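Local coordinates for protein Two-component system sensor histidine kinase (Bacteroides thetaiotaomicron, PDB 3OTT) that probably senses saccharides through this extracellular beta-propeller and beta-sandwich portion and signals as a histidine kinase and DNA-binding transcription regulator, at residues D30-I35 / N88-R93. Residues are numbered along the deposited sequence; the frame is centred on the assembly and turned at random.
Sequences DSEGLI and NYRADR. With TBR (hexatantalum dodecabromide), chain D.
Tyr89 reaches the turn at Asp30 with the hydroxyl end of its ring, and the tight part of the contact is there: Asp30 CB lies 3.7 Å from Tyr89 CZ, obliquely to the ring, while the carboxylate lies nearly parallel to the ring plane, 16° off, and displaced from it. With CG set between the backbone N and carbonyl carbon (chi1 56°), the Asp30 carboxylate folds back over its own type I turn, Asp30 to Gly33. Its OD1 accepts from Glu32 N on the anti side, closing an Asx turn, and from Leu34 N (3.1 Å) above the carboxylate plane; OD2 is taken by Trp36 NE1 and a salt bridge to Arg660. Replacing this residue by an alanine would probably leave the amides of Glu32 and Leu34 without their acceptor, Arg660 without this salt-bridge partner, and the turn looser against the Tyr89 ring.

Toward solvent the fit is looser. One water joins both loops: it donates to Ser31 OG, which also hydrogen-bonds Asn73 OD1, and to Glu32 OE2 (2.7 Å), and it hydrogen-bonds Tyr89 OH. The extended Arg90 side chain crosses that of Glu32 at about a right angle, with the two flat groups 33° apart, and the salt bridge from NH2 to Glu32 OE2 is long at 3.5 Å. Both ends have other partners, Tyr661 OH for OE2 and Asn73 O for Arg90 NE. At the root of the arginine, Asn88 OD1 gathers the amides of Arg90 and Ala91, shaping the second turn.

Beyond the turn, Ser31 O and Glu32 CA touch the hexatantalum dodecabromide cluster. The contact ties neighbouring blades of the beta-propeller, joining the loop between strands 24-29 and 35-39 to that between 84-88 and 93-94; Tyr89 also packs on Leu76 of strand 75-79, and Arg90 on Met363 of the second subunit.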
loop_
_atom_site.group_PDB
_atom_site.type_symbol
_atom_site.label_atom_id
_atom_site.label_comp_id
_atom_site.label_asym_id
_atom_site.label_seq_id
_atom_site.Cartn_x
_atom_site.Cartn_y
_atom_site.Cartn_z
ATOM N N ASP B 30 15.372 -13.799 -6.598
ATOM C CA ASP B 30 14.170 -14.397 -5.995
ATOM C C ASP B 30 13.712 -13.585 -4.782
ATOM O O ASP B 30 14.411 -12.654 -4.356
ATOM C CB ASP B 30 14.337 -15.898 -5.679
ATOM C CG ASP B 30 15.581 -16.216 -4.753
ATOM O OD1 ASP B 30 15.700 -15.656 -3.643
ATOM O OD2 ASP B 30 16.378 -17.128 -5.086
ATOM N N SER B 31 12.550 -13.937 -4.218
ATOM C CA SER B 31 11.888 -13.061 -3.226
ATOM C C SER B 31 12.616 -13.118 -1.886
ATOM O O SER B 31 12.226 -12.449 -0.963
ATOM C CB SER B 31 10.415 -13.466 -3.013
ATOM O OG SER B 31 10.356 -14.881 -2.804
ATOM N N GLU B 32 13.642 -13.949 -1.802
ATOM C CA GLU B 32 14.450 -14.077 -0.569
ATOM C C GLU B 32 15.859 -13.534 -0.836
ATOM O O GLU B 32 16.738 -13.678 -0.038
ATOM C CB GLU B 32 14.423 -15.545 -0.046
ATOM C CG GLU B 32 12.977 -15.972 0.407
ATOM C CD GLU B 32 12.685 -17.503 0.418
ATOM O OE1 GLU B 32 12.380 -18.046 1.525
ATOM O OE2 GLU B 32 12.704 -18.145 -0.676
ATOM N N GLY B 33 16.049 -12.860 -1.975
ATOM C CA GLY B 33 17.306 -12.122 -2.231
ATOM C C GLY B 33 18.468 -12.829 -2.920
ATOM O O GLY B 33 19.482 -12.200 -3.183
ATOM N N LEU B 34 18.349 -14.095 -3.291
ATOM C CA LEU B 34 19.470 -14.734 -4.031
ATOM C C LEU B 34 19.543 -14.307 -5.506
ATOM O O LEU B 34 18.536 -14.303 -6.226
ATOM C CB LEU B 34 19.344 -16.269 -3.995
ATOM C CG LEU B 34 20.571 -17.222 -3.778
ATOM C CD1 LEU B 34 20.225 -18.759 -3.981
ATOM C CD2 LEU B 34 21.636 -16.999 -4.691
ATOM N N ILE B 35 20.739 -14.002 -5.986
ATOM C CA ILE B 35 20.923 -13.689 -7.399
ATOM C C ILE B 35 21.133 -14.919 -8.279
ATOM O O ILE B 35 21.971 -15.775 -7.975
ATOM C CB ILE B 35 22.117 -12.773 -7.531
ATOM C CG1 ILE B 35 21.815 -11.466 -6.779
ATOM C CG2 ILE B 35 22.438 -12.562 -8.977
ATOM C CD1 ILE B 35 20.884 -10.568 -7.526
ATOM N N ASN B 88 12.533 -25.230 -11.246
ATOM C CA ASN B 88 11.950 -25.040 -9.903
ATOM C C ASN B 88 13.072 -24.794 -8.904
ATOM O O ASN B 88 13.754 -25.700 -8.538
ATOM C CB ASN B 88 11.047 -26.233 -9.502
ATOM C CG ASN B 88 10.361 -26.038 -8.147
ATOM O OD1 ASN B 88 10.825 -25.267 -7.317
ATOM N ND2 ASN B 88 9.242 -26.756 -7.921
ATOM N N TYR B 89 13.265 -23.563 -8.473
ATOM C CA TYR B 89 14.415 -23.272 -7.658
ATOM C C TYR B 89 14.234 -23.699 -6.182
ATOM O O TYR B 89 15.224 -23.818 -5.431
ATOM C CB TYR B 89 14.786 -21.790 -7.800
ATOM C CG TYR B 89 13.864 -20.797 -7.078
ATOM C CD1 TYR B 89 13.977 -20.557 -5.708
ATOM C CD2 TYR B 89 12.877 -20.109 -7.785
ATOM C CE1 TYR B 89 13.156 -19.608 -5.063
ATOM C CE2 TYR B 89 12.033 -19.162 -7.148
ATOM C CZ TYR B 89 12.159 -18.942 -5.810
ATOM O OH TYR B 89 11.336 -18.022 -5.238
ATOM N N ARG B 90 12.998 -23.957 -5.762
ATOM C CA ARG B 90 12.791 -24.422 -4.391
ATOM C C ARG B 90 13.048 -25.919 -4.347
ATOM O O ARG B 90 13.685 -26.415 -3.435
ATOM C CB ARG B 90 11.371 -24.152 -3.847
ATOM C CG ARG B 90 11.135 -22.699 -3.591
ATOM C CD ARG B 90 9.699 -22.446 -3.118
ATOM N NE ARG B 90 9.513 -20.986 -3.129
ATOM C CZ ARG B 90 9.797 -20.191 -2.108
ATOM N NH1 ARG B 90 10.238 -20.728 -0.951
ATOM N NH2 ARG B 90 9.602 -18.880 -2.225
ATOM N N ALA B 91 12.545 -26.641 -5.320
ATOM C CA ALA B 91 12.796 -28.076 -5.332
ATOM C C ALA B 91 14.183 -28.407 -5.915
ATOM O O ALA B 91 14.706 -29.480 -5.681
ATOM C CB ALA B 91 11.664 -28.847 -6.093
ATOM N N ASP B 92 14.802 -27.474 -6.647
ATOM C CA ASP B 92 16.042 -27.771 -7.370
ATOM C C ASP B 92 15.896 -28.895 -8.429
ATOM O O ASP B 92 16.730 -29.791 -8.489
ATOM C CB ASP B 92 17.220 -28.006 -6.363
ATOM C CG ASP B 92 18.545 -28.306 -7.064
ATOM O OD1 ASP B 92 18.819 -27.798 -8.180
ATOM O OD2 ASP B 92 19.316 -29.113 -6.532
ATOM N N ARG B 93 14.869 -28.788 -9.287
ATOM C CA ARG B 93 14.562 -29.713 -10.357
ATOM C C ARG B 93 14.055 -28.926 -11.588
ATOM O O ARG B 93 13.272 -27.966 -11.408
ATOM C CB ARG B 93 13.383 -30.635 -9.946
ATOM C CG ARG B 93 13.489 -31.253 -8.553
ATOM C CD ARG B 93 14.067 -32.686 -8.465
ATOM N NE ARG B 93 15.099 -33.044 -9.444
ATOM C CZ ARG B 93 15.016 -34.086 -10.291
ATOM N NH1 ARG B 93 13.938 -34.877 -10.320
ATOM N NH2 ARG B 93 16.008 -34.335 -11.146
HETATM TA TA1 TBR D . 14.442 -5.914 1.409
HETATM TA TA2 TBR D . 16.570 -7.631 1.199
HETATM TA TA3 TBR D . 15.679 -6.793 3.779
HETATM TA TA4 TBR D . 15.318 -9.453 2.892
HETATM TA TA5 TBR D . 13.147 -7.699 3.088
HETATM TA TA6 TBR D . 14.059 -8.457 0.571
HETATM BR BR1 TBR D . 16.564 -5.222 0.075
HETATM BR BR2 TBR D . 15.182 -4.234 3.258
HETATM BR BR3 TBR D . 12.097 -5.426 2.356
HETATM BR BR4 TBR D . 13.037 -6.428 -0.701
HETATM BR BR5 TBR D . 18.154 -6.556 2.947
HETATM BR BR6 TBR D . 13.693 -6.657 5.441
HETATM BR BR7 TBR D . 13.144 -10.038 4.230
HETATM BR BR8 TBR D . 14.343 -11.012 1.065
HETATM BR BR9 TBR D . 17.677 -9.894 1.882
HETATM BR BRA TBR D . 16.428 -8.866 5.200
HETATM BR BRB TBR D . 11.595 -8.819 1.327
HETATM BR BRC TBR D . 16.043 -8.601 -1.118
HETATM O O HOH W 1 12.348 -17.084 -3.131
#